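PDB 4WY9: putative MCP-type signal transduction protein from Campylobacter jejuni subsp. jejuni serotype O:2, which serves as a chemoreceptor (Tlp1) in chemotaxis, its periplasmic tandem-PAS domain sensing chemical signals, probably by an indirect mode of ligand recognition. Local coordinates for residues N7-T12 and S289-L294; T46-S51 and D60-I65; E93-N98 and A121-D126; V148-P153 and V166-P171. All blocks are in the same frame, centred on the assembly; numbering follows the deposited sequence.

Contact 1: residues N7-T12 and S289-L294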
loop_
_atom_site.group_PDB
_atom_site.type_symbol
_atom_site.label_atom_id
_atom_site.label_comp_id
_atom_site.label_asym_id
_atom_site.label_seq_id
_atom_site.Cartn_x
_atom_site.Cartn_y
_atom_site.Cartn_z
ATOM N N ASN A 7 18.725 2.164 -33.410
ATOM C CA ASN A 7 19.353 3.019 -32.434
ATOM C C ASN A 7 18.427 3.563 -31.340
ATOM O O ASN A 7 18.302 2.958 -30.297
ATOM C CB ASN A 7 20.033 4.187 -33.082
ATOM C CG ASN A 7 20.924 4.878 -32.122
ATOM O OD1 ASN A 7 20.764 6.041 -31.835
ATOM N ND2 ASN A 7 21.941 4.176 -31.659
ATOM N N ILE A 8 17.761 4.680 -31.602
ATOM C CA ILE A 8 16.984 5.382 -30.579
ATOM C C ILE A 8 15.806 4.541 -30.093
ATOM O O ILE A 8 15.537 4.497 -28.891
ATOM C CB ILE A 8 16.491 6.758 -31.091
ATOM C CG1 ILE A 8 17.620 7.784 -31.046
ATOM C CG2 ILE A 8 15.356 7.286 -30.253
ATOM C CD1 ILE A 8 17.281 9.146 -31.675
ATOM N N THR A 9 15.068 3.898 -30.990
ATOM C CA THR A 9 13.933 3.078 -30.576
ATOM C C THR A 9 14.373 1.951 -29.643
ATOM O O THR A 9 13.847 1.783 -28.524
ATOM C CB THR A 9 13.163 2.508 -31.758
ATOM O OG1 THR A 9 12.549 3.568 -32.496
ATOM C CG2 THR A 9 12.102 1.509 -31.309
ATOM N N LYS A 10 15.344 1.176 -30.074
ATOM C CA LYS A 10 15.836 0.044 -29.286
ATOM C C LYS A 10 16.396 0.525 -27.956
ATOM O O LYS A 10 16.138 -0.051 -26.894
ATOM C CB LYS A 10 16.915 -0.723 -30.046
ATOM C CG LYS A 10 17.613 -1.780 -29.220
ATOM C CD LYS A 10 18.872 -2.290 -29.903
ATOM C CE LYS A 10 19.511 -3.380 -29.079
ATOM N NZ LYS A 10 20.770 -3.884 -29.739
ATOM N N ASN A 11 17.192 1.587 -28.005
ATOM C CA ASN A 11 17.794 2.082 -26.783
ATOM C C ASN A 11 16.735 2.618 -25.812
ATOM O O ASN A 11 16.824 2.389 -24.596
ATOM C CB ASN A 11 18.837 3.137 -27.107
ATOM C CG ASN A 11 19.766 3.404 -25.958
ATOM O OD1 ASN A 11 20.204 2.440 -25.244
ATOM N ND2 ASN A 11 20.070 4.663 -25.730
ATOM N N THR A 12 15.712 3.271 -26.348
ATOM C CA THR A 12 14.653 3.825 -25.527
ATOM C C THR A 12 13.900 2.697 -24.840
ATOM O O THR A 12 13.564 2.771 -23.652
ATOM C CB THR A 12 13.671 4.705 -26.308
ATOM O OG1 THR A 12 14.366 5.793 -26.918
ATOM C CG2 THR A 12 12.580 5.267 -25.423
ATOM N N SER A 289 9.044 12.908 -28.145
ATOM C CA SER A 289 10.050 13.389 -27.215
ATOM C C SER A 289 11.373 12.644 -27.387
ATOM O O SER A 289 12.446 13.177 -27.194
ATOM C CB SER A 289 9.546 13.230 -25.786
ATOM O OG SER A 289 8.363 13.953 -25.603
ATOM N N VAL A 290 11.269 11.378 -27.734
ATOM C CA VAL A 290 12.403 10.465 -27.870
ATOM C C VAL A 290 13.219 10.851 -29.093
ATOM O O VAL A 290 14.463 10.797 -29.073
ATOM C CB VAL A 290 11.844 9.001 -27.977
ATOM C CG1 VAL A 290 12.725 8.069 -28.629
ATOM C CG2 VAL A 290 11.404 8.567 -26.580
ATOM N N PHE A 291 12.564 11.264 -30.174
ATOM C CA PHE A 291 13.208 11.581 -31.410
ATOM C C PHE A 291 13.533 13.040 -31.605
ATOM O O PHE A 291 14.352 13.387 -32.457
ATOM C CB PHE A 291 12.382 11.052 -32.581
ATOM C CG PHE A 291 12.482 9.568 -32.759
ATOM C CD1 PHE A 291 13.625 9.017 -33.318
ATOM C CD2 PHE A 291 11.488 8.722 -32.311
ATOM C CE1 PHE A 291 13.750 7.656 -33.453
ATOM C CE2 PHE A 291 11.629 7.352 -32.442
ATOM C CZ PHE A 291 12.745 6.833 -33.021
ATOM N N LYS A 292 12.901 13.918 -30.842
ATOM C CA LYS A 292 13.206 15.346 -30.885
ATOM C C LYS A 292 13.153 15.869 -29.491
ATOM O O LYS A 292 12.276 16.652 -29.165
ATOM C CB LYS A 292 12.228 16.126 -31.775
ATOM C CG LYS A 292 12.480 15.964 -33.288
ATOM C CD LYS A 292 11.453 16.757 -34.070
ATOM C CE LYS A 292 11.218 16.180 -35.451
ATOM N NZ LYS A 292 12.509 15.821 -36.093
ATOM N N PRO A 293 14.086 15.412 -28.660
ATOM C CA PRO A 293 14.134 15.851 -27.270
ATOM C C PRO A 293 14.477 17.343 -27.172
ATOM O O PRO A 293 15.236 17.858 -27.998
ATOM C CB PRO A 293 15.219 14.943 -26.655
ATOM C CG PRO A 293 16.123 14.617 -27.791
ATOM C CD PRO A 293 15.241 14.573 -29.034
ATOM N N LEU A 294 13.912 18.039 -26.186
ATOM C CA LEU A 294 14.230 19.455 -26.023
ATOM C C LEU A 294 15.443 19.643 -25.142
ATOM O O LEU A 294 15.638 18.909 -24.169
ATOM C CB LEU A 294 13.033 20.218 -25.453
ATOM C CG LEU A 294 12.040 20.534 -26.582
ATOM C CD1 LEU A 294 10.596 20.532 -26.099
ATOM C CD2 LEU A 294 12.384 21.850 -27.270
#
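Ile8 and Phe291 mark the closest backbone approach, 7.3 Å between their CA atoms, where the first turn of helix 8-51 meets the last turn of the short helix 287-291. In this tandem-PAS sensory module the contact ties the start of the long helix to the chain's end, and both termini probably lead toward the membrane, as in related chemoreceptors. The Phe291 ring reaches over to the first turn of helix 8-51, its CG set opposite the carbonyl carbon (chi1 -75°). Over one face sits the methyl CG2 of Ile8, 3.9 Å from the ring centroid and 23° off the normal, a CH-pi contact. Ile8 was modelled in two conformers, one of which is described here, and the implausibly close approach of its CG2 to Val290 CG1 is doubtful. At the ring's edge, near its plane, Thr9 OG1 stands 3.3 Å from Phe291 CZ; it is hydrogen-bonded with Tyr266 OH on strand 264-274. One turn further along the helix, Thr12 and Val290 reach toward each other tip to tip, with the methyls Thr12 CG2 and Val290 CG2 3.7 Å apart, and both side chains also rest on Tyr204 and Ala285. Thr12 OG1 is turned back on its own helix: it donates to Ile8 O at 2.6 Å from above the carbonyl plane, while Thr12 N reaches that same oxygen from the opposite face.

Contact 2: residues T46-S51 and D60-I65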
loop_
_atom_site.group_PDB
_atom_site.type_symbol
_atom_site.label_atom_id
_atom_site.label_comp_id
_atom_site.label_asym_id
_atom_site.label_seq_id
_atom_site.Cartn_x
_atom_site.Cartn_y
_atom_site.Cartn_z
ATOM N N THR A 46 -0.338 -12.703 18.683
ATOM C CA THR A 46 -1.055 -13.972 18.726
ATOM C C THR A 46 -0.491 -14.856 19.845
ATOM O O THR A 46 -1.245 -15.520 20.555
ATOM C CB THR A 46 -1.055 -14.659 17.377
ATOM O OG1 THR A 46 -1.977 -13.964 16.542
ATOM C CG2 THR A 46 -1.453 -16.120 17.455
ATOM N N GLU A 47 0.822 -14.884 20.036
ATOM C CA GLU A 47 1.383 -15.652 21.137
ATOM C C GLU A 47 0.811 -15.134 22.461
ATOM O O GLU A 47 0.447 -15.909 23.331
ATOM C CB GLU A 47 2.900 -15.571 21.133
ATOM C CG GLU A 47 3.580 -16.351 22.263
ATOM C CD GLU A 47 3.142 -17.830 22.344
ATOM O OE1 GLU A 47 2.875 -18.485 21.297
ATOM O OE2 GLU A 47 3.072 -18.368 23.501
ATOM N N MET A 48 0.688 -13.815 22.606
ATOM C CA MET A 48 0.110 -13.232 23.811
ATOM C C MET A 48 -1.333 -13.660 23.986
ATOM O O MET A 48 -1.750 -14.063 25.077
ATOM C CB MET A 48 0.223 -11.716 23.790
ATOM C CG MET A 48 -0.566 -11.047 24.916
ATOM S SD MET A 48 -0.617 -9.259 24.744
ATOM C CE MET A 48 1.031 -8.856 25.221
ATOM N N PHE A 49 -2.149 -13.514 22.944
ATOM C CA PHE A 49 -3.588 -13.751 23.082
ATOM C C PHE A 49 -3.889 -15.235 23.179
ATOM O O PHE A 49 -4.930 -15.641 23.690
ATOM C CB PHE A 49 -4.376 -13.078 21.941
ATOM C CG PHE A 49 -4.639 -11.618 22.147
ATOM C CD1 PHE A 49 -3.640 -10.664 21.993
ATOM C CD2 PHE A 49 -5.897 -11.167 22.541
ATOM C CE1 PHE A 49 -3.884 -9.314 22.213
ATOM C CE2 PHE A 49 -6.136 -9.816 22.754
ATOM C CZ PHE A 49 -5.138 -8.892 22.576
ATOM N N ARG A 50 -2.950 -16.085 22.753
ATOM C CA ARG A 50 -3.090 -17.529 22.961
ATOM C C ARG A 50 -2.693 -17.949 24.384
ATOM O O ARG A 50 -3.229 -18.917 24.916
ATOM C CB ARG A 50 -2.254 -18.317 21.949
ATOM C CG ARG A 50 -2.832 -18.370 20.549
ATOM C CD ARG A 50 -1.928 -19.186 19.610
ATOM N NE ARG A 50 -1.440 -20.450 20.193
ATOM C CZ ARG A 50 -2.142 -21.572 20.230
ATOM N NH1 ARG A 50 -3.269 -21.687 19.562
ATOM N NH2 ARG A 50 -1.681 -22.629 20.929
ATOM N N SER A 51 -1.717 -17.257 24.979
ATOM C CA SER A 51 -1.145 -17.675 26.247
ATOM C C SER A 51 -1.720 -16.934 27.450
ATOM O O SER A 51 -1.477 -17.312 28.583
ATOM C CB SER A 51 0.364 -17.512 26.230
ATOM O OG SER A 51 0.666 -16.158 26.208
ATOM N N ASP A 60 -0.687 -2.155 28.705
ATOM C CA ASP A 60 0.647 -1.626 28.530
ATOM C C ASP A 60 1.567 -2.615 27.831
ATOM O O ASP A 60 2.406 -2.208 27.023
ATOM C CB ASP A 60 1.240 -1.211 29.883
ATOM C CG ASP A 60 0.833 0.163 30.319
ATOM O OD1 ASP A 60 -0.097 0.731 29.698
ATOM O OD2 ASP A 60 1.387 0.659 31.321
ATOM N N ASN A 61 1.421 -3.903 28.092
ATOM C CA ASN A 61 2.220 -4.892 27.369
ATOM C C ASN A 61 1.932 -4.809 25.887
ATOM O O ASN A 61 2.832 -4.857 25.059
ATOM C CB ASN A 61 1.974 -6.281 27.880
ATOM C CG ASN A 61 2.716 -6.596 29.179
ATOM O OD1 ASN A 61 3.509 -5.773 29.659
ATOM N ND2 ASN A 61 2.462 -7.747 29.739
ATOM N N ILE A 62 0.656 -4.671 25.535
ATOM C CA ILE A 62 0.270 -4.534 24.132
ATOM C C ILE A 62 0.839 -3.243 23.542
ATOM O O ILE A 62 1.366 -3.228 22.440
ATOM C CB ILE A 62 -1.256 -4.590 23.985
ATOM C CG1 ILE A 62 -1.774 -5.969 24.365
ATOM C CG2 ILE A 62 -1.686 -4.221 22.581
ATOM C CD1 ILE A 62 -3.275 -6.093 24.453
ATOM N N THR A 63 0.679 -2.128 24.264
ATOM C CA THR A 63 1.180 -0.859 23.800
ATOM C C THR A 63 2.660 -0.907 23.496
ATOM O O THR A 63 3.116 -0.382 22.489
ATOM C CB THR A 63 0.930 0.269 24.831
ATOM O OG1 THR A 63 -0.479 0.395 25.047
ATOM C CG2 THR A 63 1.504 1.563 24.349
ATOM N N ASN A 64 3.430 -1.526 24.378
ATOM C CA ASN A 64 4.873 -1.555 24.229
ATOM C C ASN A 64 5.270 -2.373 23.043
ATOM O O ASN A 64 6.225 -2.020 22.350
ATOM C CB ASN A 64 5.512 -2.103 25.494
ATOM C CG ASN A 64 5.350 -1.191 26.656
ATOM O OD1 ASN A 64 5.055 0.007 26.509
ATOM N ND2 ASN A 64 5.529 -1.730 27.826
ATOM N N ILE A 65 4.541 -3.458 22.760
ATOM C CA ILE A 65 4.827 -4.259 21.556
ATOM C C ILE A 65 4.616 -3.428 20.293
ATOM O O ILE A 65 5.433 -3.470 19.358
ATOM C CB ILE A 65 3.949 -5.528 21.533
ATOM C CG1 ILE A 65 4.406 -6.481 22.634
ATOM C CG2 ILE A 65 3.934 -6.174 20.176
ATOM C CD1 ILE A 65 3.414 -7.582 22.901
#
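Met48 and Ile62 meet between the arms of a helical hairpin, in which the end of helix 8-51 turns back through a short loop into helix 59-70. The two segments run nearly antiparallel, 165° between their directions, with axes 11.8 Å apart, and the gap is bridged by side chains alone. Met48 carries most of it. Its chain leaves the helix stretched, with CG opposite the backbone N (chi1 171°), and bends only at the thioether. The sulfur SD therefore lies 3.5 Å from Ile62 CG1, the two side chains crossing at about a right angle, and the terminal CE drops in beside Ile65 CD1 at 3.6 Å and Asn61 CB at 3.8 Å. Phe49 closes the side nearer the sheet: its CZ is 3.9 Å from Ile62 CD1, again with the side chains at about a right angle. On the sheet side, Phe49 touches Leu83 of strand 78-83, and Ile62 touches Leu81 and Met106. Ile65 also rests on Ile41, Thr44 and Leu45 of helix 8-51. Helices laid in this way against an antiparallel sheet are typical of the PAS-like fold of Cache sensor domains.

Contact 3: residues E93-N98 and A121-D126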
loop_
_atom_site.group_PDB
_atom_site.type_symbol
_atom_site.label_atom_id
_atom_site.label_comp_id
_atom_site.label_asym_id
_atom_site.label_seq_id
_atom_site.Cartn_x
_atom_site.Cartn_y
_atom_site.Cartn_z
ATOM N N GLU A 93 -9.080 3.391 28.974
ATOM C CA GLU A 93 -7.720 3.893 29.123
ATOM C C GLU A 93 -7.461 5.180 28.386
ATOM O O GLU A 93 -6.682 6.005 28.864
ATOM C CB GLU A 93 -6.696 2.853 28.671
ATOM C CG GLU A 93 -6.485 1.760 29.661
ATOM C CD GLU A 93 -5.828 2.256 30.930
ATOM O OE1 GLU A 93 -4.713 2.836 30.811
ATOM O OE2 GLU A 93 -6.392 2.083 32.025
ATOM N N SER A 94 -8.071 5.357 27.217
ATOM C CA SER A 94 -7.892 6.573 26.429
ATOM C C SER A 94 -9.046 6.774 25.472
ATOM O O SER A 94 -9.466 5.823 24.786
ATOM C CB SER A 94 -6.607 6.527 25.652
ATOM O OG SER A 94 -6.463 7.637 24.785
ATOM N N LYS A 95 -9.539 8.012 25.374
ATOM C CA LYS A 95 -10.558 8.321 24.386
ATOM C C LYS A 95 -10.070 8.062 22.976
ATOM O O LYS A 95 -10.861 7.769 22.088
ATOM C CB LYS A 95 -11.028 9.780 24.512
ATOM C CG LYS A 95 -10.005 10.815 24.097
ATOM C CD LYS A 95 -10.521 12.224 24.359
ATOM C CE LYS A 95 -9.560 13.282 23.788
ATOM N NZ LYS A 95 -9.914 14.673 24.191
ATOM N N PHE A 96 -8.754 8.130 22.767
ATOM C CA PHE A 96 -8.184 7.901 21.432
ATOM C C PHE A 96 -8.400 6.489 20.952
ATOM O O PHE A 96 -8.352 6.232 19.764
ATOM C CB PHE A 96 -6.675 8.194 21.424
ATOM C CG PHE A 96 -6.307 9.650 21.407
ATOM C CD1 PHE A 96 -7.258 10.660 21.465
ATOM C CD2 PHE A 96 -5.008 10.011 21.315
ATOM C CE1 PHE A 96 -6.901 11.972 21.425
ATOM C CE2 PHE A 96 -4.635 11.371 21.310
ATOM C CZ PHE A 96 -5.604 12.344 21.360
ATOM N N PHE A 97 -8.597 5.552 21.884
ATOM C CA PHE A 97 -8.765 4.145 21.519
ATOM C C PHE A 97 -10.192 3.804 21.106
ATOM O O PHE A 97 -10.469 2.658 20.762
ATOM C CB PHE A 97 -8.359 3.232 22.665
ATOM C CG PHE A 97 -6.916 3.313 23.078
ATOM C CD1 PHE A 97 -5.940 3.820 22.220
ATOM C CD2 PHE A 97 -6.520 2.855 24.316
ATOM C CE1 PHE A 97 -4.629 3.862 22.605
ATOM C CE2 PHE A 97 -5.214 2.880 24.722
ATOM C CZ PHE A 97 -4.244 3.402 23.869
ATOM N N ASN A 98 -11.109 4.767 21.178
ATOM C CA ASN A 98 -12.501 4.494 20.918
ATOM C C ASN A 98 -12.977 5.211 19.651
ATOM O O ASN A 98 -12.834 6.424 19.564
ATOM C CB ASN A 98 -13.378 4.955 22.088
ATOM C CG ASN A 98 -13.114 4.157 23.327
ATOM O OD1 ASN A 98 -13.880 3.188 23.621
ATOM N ND2 ASN A 98 -12.153 4.532 24.049
ATOM N N ALA A 121 -0.021 7.825 19.784
ATOM C CA ALA A 121 -1.437 7.506 19.586
ATOM C C ALA A 121 -2.171 8.759 19.102
ATOM O O ALA A 121 -1.928 9.872 19.577
ATOM C CB ALA A 121 -2.070 6.988 20.856
ATOM N N ILE A 122 -3.070 8.548 18.141
ATOM C CA ILE A 122 -3.977 9.589 17.685
ATOM C C ILE A 122 -5.383 9.067 17.738
ATOM O O ILE A 122 -5.601 7.864 17.944
ATOM C CB ILE A 122 -3.647 10.023 16.236
ATOM C CG1 ILE A 122 -3.765 8.840 15.255
ATOM C CG2 ILE A 122 -2.259 10.646 16.160
ATOM C CD1 ILE A 122 -3.840 9.246 13.802
ATOM N N GLN A 123 -6.355 9.955 17.568
ATOM C CA GLN A 123 -7.746 9.550 17.683
ATOM C C GLN A 123 -8.096 8.495 16.643
ATOM O O GLN A 123 -7.960 8.741 15.445
ATOM C CB GLN A 123 -8.683 10.741 17.558
ATOM C CG GLN A 123 -10.153 10.382 17.666
ATOM C CD GLN A 123 -10.499 9.810 19.007
ATOM O OE1 GLN A 123 -10.332 10.472 20.030
ATOM N NE2 GLN A 123 -10.991 8.599 19.006
ATOM N N ALA A 124 -8.571 7.326 17.103
ATOM C CA ALA A 124 -9.013 6.272 16.202
ATOM C C ALA A 124 -10.342 6.550 15.569
ATOM O O ALA A 124 -11.167 7.276 16.122
ATOM C CB ALA A 124 -9.057 4.965 16.888
ATOM N N SER A 125 -10.568 5.953 14.412
ATOM C CA SER A 125 -11.738 6.181 13.641
ATOM C C SER A 125 -12.288 4.902 13.092
ATOM O O SER A 125 -11.550 3.938 12.887
ATOM C CB SER A 125 -11.369 7.117 12.428
ATOM O OG SER A 125 -12.122 6.913 11.362
ATOM N N ASP A 126 -13.593 4.867 12.840
ATOM C CA ASP A 126 -14.210 3.702 12.216
ATOM C C ASP A 126 -13.714 3.459 10.805
ATOM O O ASP A 126 -13.939 2.374 10.241
ATOM C CB ASP A 126 -15.741 3.847 12.247
ATOM C CG ASP A 126 -16.289 3.506 13.627
ATOM O OD1 ASP A 126 -15.862 2.496 14.198
ATOM O OD2 ASP A 126 -17.141 4.247 14.143
HETATM O O HOH W 1 -5.688 5.353 19.054
#
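Phe96 and Gln123 lock a short 3-10 turn, residues 95-97, onto the chain leaving strand 119-122, at an edge of the sheet of the first PDC (Cache) sensor domain. The backbones come within hydrogen-bonding range, Ala124 N donating to Phe96 O at 2.9 Å. The Gln123 side chain adds a second link. Its CG is opposite the backbone N (chi1 180°) and the chain then bends, which brings NE2 back to hydrogen-bond Lys95 O across the contact at 3.2 Å, and Ala124 O of its own segment at 3.2 Å in a nearly straight bond. Both oxygens lie close to the amide plane, so the amide is held against rotation. Lys95 O also receives Asn98 N, which comes from the opposite face of that carbonyl to NE2. The Phe96 ring lies across the 121-123 backbone, with Gln123 N over one face. Ring and amide planes are 82° apart, and Phe96 CD1 reaches Gln123 OE1 at 3.4 Å while CD2 meets Ala121 O at 3.5 Å. A water sits between the carbonyls, 2.9 Å from Phe96 O and 2.7 Å from Ile122 O, in the plane of the Phe97 ring at its edge. Ahead of the turn, Ser94 OG accepts from Phe96 N in an ST turn. Phe97 and Ile122 both make backbone bonds to strand 104-110, so the contact packs a connecting loop beside an edge strand of a PAS-like antiparallel sheet.

Contact 4: residues V148-P153 and V166-P171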
loop_
_atom_site.group_PDB
_atom_site.type_symbol
_atom_site.label_atom_id
_atom_site.label_comp_id
_atom_site.label_asym_id
_atom_site.label_seq_id
_atom_site.Cartn_x
_atom_site.Cartn_y
_atom_site.Cartn_z
ATOM N N VAL A 148 -1.156 -12.577 4.457
ATOM C CA VAL A 148 -1.156 -11.150 4.671
ATOM C C VAL A 148 -2.205 -10.565 3.764
ATOM O O VAL A 148 -2.275 -10.933 2.585
ATOM C CB VAL A 148 0.224 -10.530 4.378
ATOM C CG1 VAL A 148 0.209 -9.045 4.642
ATOM C CG2 VAL A 148 1.312 -11.238 5.188
ATOM N N TYR A 149 -3.030 -9.653 4.280
ATOM C CA TYR A 149 -4.128 -9.063 3.521
ATOM C C TYR A 149 -3.714 -7.680 3.060
ATOM O O TYR A 149 -3.370 -6.825 3.865
ATOM C CB TYR A 149 -5.382 -9.038 4.377
ATOM C CG TYR A 149 -5.883 -10.399 4.725
ATOM C CD1 TYR A 149 -5.201 -11.210 5.664
ATOM C CD2 TYR A 149 -7.007 -10.954 4.125
ATOM C CE1 TYR A 149 -5.634 -12.456 5.980
ATOM C CE2 TYR A 149 -7.442 -12.219 4.464
ATOM C CZ TYR A 149 -6.751 -12.991 5.375
ATOM O OH TYR A 149 -7.191 -14.253 5.705
ATOM N N ILE A 150 -3.737 -7.465 1.743
ATOM C CA ILE A 150 -3.270 -6.219 1.161
ATOM C C ILE A 150 -4.353 -5.603 0.299
ATOM O O ILE A 150 -4.945 -6.292 -0.546
ATOM C CB ILE A 150 -1.992 -6.428 0.347
ATOM C CG1 ILE A 150 -0.896 -6.989 1.283
ATOM C CG2 ILE A 150 -1.503 -5.128 -0.298
ATOM C CD1 ILE A 150 0.410 -7.207 0.644
ATOM N N GLY A 151 -4.660 -4.343 0.540
ATOM C CA GLY A 151 -5.733 -3.677 -0.157
ATOM C C GLY A 151 -5.381 -3.107 -1.499
ATOM O O GLY A 151 -4.264 -3.273 -1.987
ATOM N N ARG A 152 -6.348 -2.434 -2.120
ATOM C CA ARG A 152 -6.124 -1.638 -3.318
ATOM C C ARG A 152 -5.865 -0.192 -2.861
ATOM O O ARG A 152 -6.121 0.154 -1.690
ATOM C CB ARG A 152 -7.292 -1.761 -4.276
ATOM C CG ARG A 152 -8.651 -1.433 -3.668
ATOM C CD ARG A 152 -9.599 -0.840 -4.699
ATOM N NE ARG A 152 -9.116 0.491 -5.071
ATOM C CZ ARG A 152 -9.725 1.298 -5.912
ATOM N NH1 ARG A 152 -10.840 0.884 -6.522
ATOM N NH2 ARG A 152 -9.146 2.473 -6.205
ATOM N N PRO A 153 -5.420 0.688 -3.766
ATOM C CA PRO A 153 -5.272 2.083 -3.385
ATOM C C PRO A 153 -6.612 2.706 -3.039
ATOM O O PRO A 153 -7.580 2.535 -3.782
ATOM C CB PRO A 153 -4.641 2.729 -4.629
ATOM C CG PRO A 153 -3.963 1.594 -5.302
ATOM C CD PRO A 153 -4.893 0.454 -5.125
ATOM N N VAL A 166 -2.446 2.543 0.818
ATOM C CA VAL A 166 -2.721 1.122 0.759
ATOM C C VAL A 166 -2.526 0.528 2.156
ATOM O O VAL A 166 -1.659 0.974 2.912
ATOM C CB VAL A 166 -1.853 0.394 -0.278
ATOM C CG1 VAL A 166 -0.341 0.519 0.044
ATOM C CG2 VAL A 166 -2.248 -1.062 -0.402
ATOM N N ASN A 167 -3.344 -0.463 2.479
ATOM C CA ASN A 167 -3.299 -1.087 3.778
ATOM C C ASN A 167 -2.802 -2.512 3.715
ATOM O O ASN A 167 -3.094 -3.243 2.774
ATOM C CB ASN A 167 -4.666 -1.036 4.437
ATOM C CG ASN A 167 -5.037 0.354 4.845
ATOM O OD1 ASN A 167 -4.700 0.785 5.954
ATOM N ND2 ASN A 167 -5.656 1.085 3.947
ATOM N N VAL A 168 -2.081 -2.901 4.763
ATOM C CA VAL A 168 -1.506 -4.215 4.925
ATOM C C VAL A 168 -1.936 -4.676 6.303
ATOM O O VAL A 168 -1.750 -3.914 7.251
ATOM C CB VAL A 168 0.011 -4.191 4.808
ATOM C CG1 VAL A 168 0.610 -5.533 5.037
ATOM C CG2 VAL A 168 0.430 -3.662 3.381
ATOM N N ALA A 169 -2.510 -5.863 6.426
ATOM C CA ALA A 169 -3.057 -6.295 7.714
ATOM C C ALA A 169 -3.031 -7.791 7.905
ATOM O O ALA A 169 -3.064 -8.569 6.938
ATOM C CB ALA A 169 -4.491 -5.768 7.862
ATOM N N ILE A 170 -2.962 -8.205 9.169
ATOM C CA ILE A 170 -2.875 -9.614 9.548
ATOM C C ILE A 170 -3.772 -9.865 10.759
ATOM O O ILE A 170 -3.807 -9.038 11.688
ATOM C CB ILE A 170 -1.419 -10.009 9.875
ATOM C CG1 ILE A 170 -0.494 -9.703 8.697
ATOM C CG2 ILE A 170 -1.287 -11.455 10.280
ATOM C CD1 ILE A 170 0.961 -9.981 8.982
ATOM N N PRO A 171 -4.506 -10.993 10.784
ATOM C CA PRO A 171 -5.314 -11.364 11.973
ATOM C C PRO A 171 -4.469 -11.695 13.178
ATOM O O PRO A 171 -3.329 -12.145 13.037
ATOM C CB PRO A 171 -6.067 -12.604 11.514
ATOM C CG PRO A 171 -5.205 -13.180 10.434
ATOM C CD PRO A 171 -4.655 -11.973 9.712
HETATM O O HOH W 2 -5.901 -0.340 1.096
#
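Tyr149 and Ala169 form the hydrogen-bonded pair of a short antiparallel ladder, each backbone N donating to the other's O: Tyr149 N to Ala169 O at 2.9 Å, and Ala169 N to Tyr149 O at 2.9 Å. Gly151 N adds a third rung to Asn167 O, 2.9 Å and 167° at the hydrogen. Between these rungs Ile150 and Val168 make the non-hydrogen-bonded pair, their side chains lying side by side and pointing the same way. Beyond Gly151 the ladder gives way to a water, which donates to Arg152 O at 2.8 Å and accepts from Asn167 ND2 at 3.2 Å. The Arg152 guanidinium grips one oxygen side-on, NE and NH2 both donating to Pro153 O. The other end of the Asn167 amide is satisfied too, since OD1 takes hydrogen bonds from Thr186 OG1 and Tyr80 OH, while Tyr149 OH is bonded to Glu145 and Arg152 NH2 also to Leu228 O. CE1 of the Tyr149 ring touches Pro171 CD at 3.9 Å. Val148 CG1 packs on Val168 CG1 at 3.6 Å. The side chains of Tyr149, Ala169 and Pro171 touch Ile137 of helix 132-140 on one face, and those of Val148, Val168 and Ile170 touch helix 8-51 on the other. Strand 179-188 pairs with the far edge of 163-173, and Pro153 and Val166 meet Trp279 on strand 277-286 of the second sheet.

Overall arrangement
The four contacts are spread along an elongated chain threaded by helix 8-51. Contact 1 uses the start of that helix and contact 2 its end, their centres 57 Å apart on opposite sides of the chain's centre. Contact 4 lies between, its centre 40 Å from contact 1's and 21 Å from contact 2's. It touches contact 2, Thr46 OG1 being 4.2 Å from Pro171 O. Contacts 3 and 4 reach the same antiparallel sheet, their nearest atoms about 10 Å apart; the nearest atoms of contacts 2 and 3 are about 5 Å apart, without touching. Contacts 2, 3 and 4 group around the first sensor domain; contact 1 joins the chain's ends beside the second sheet.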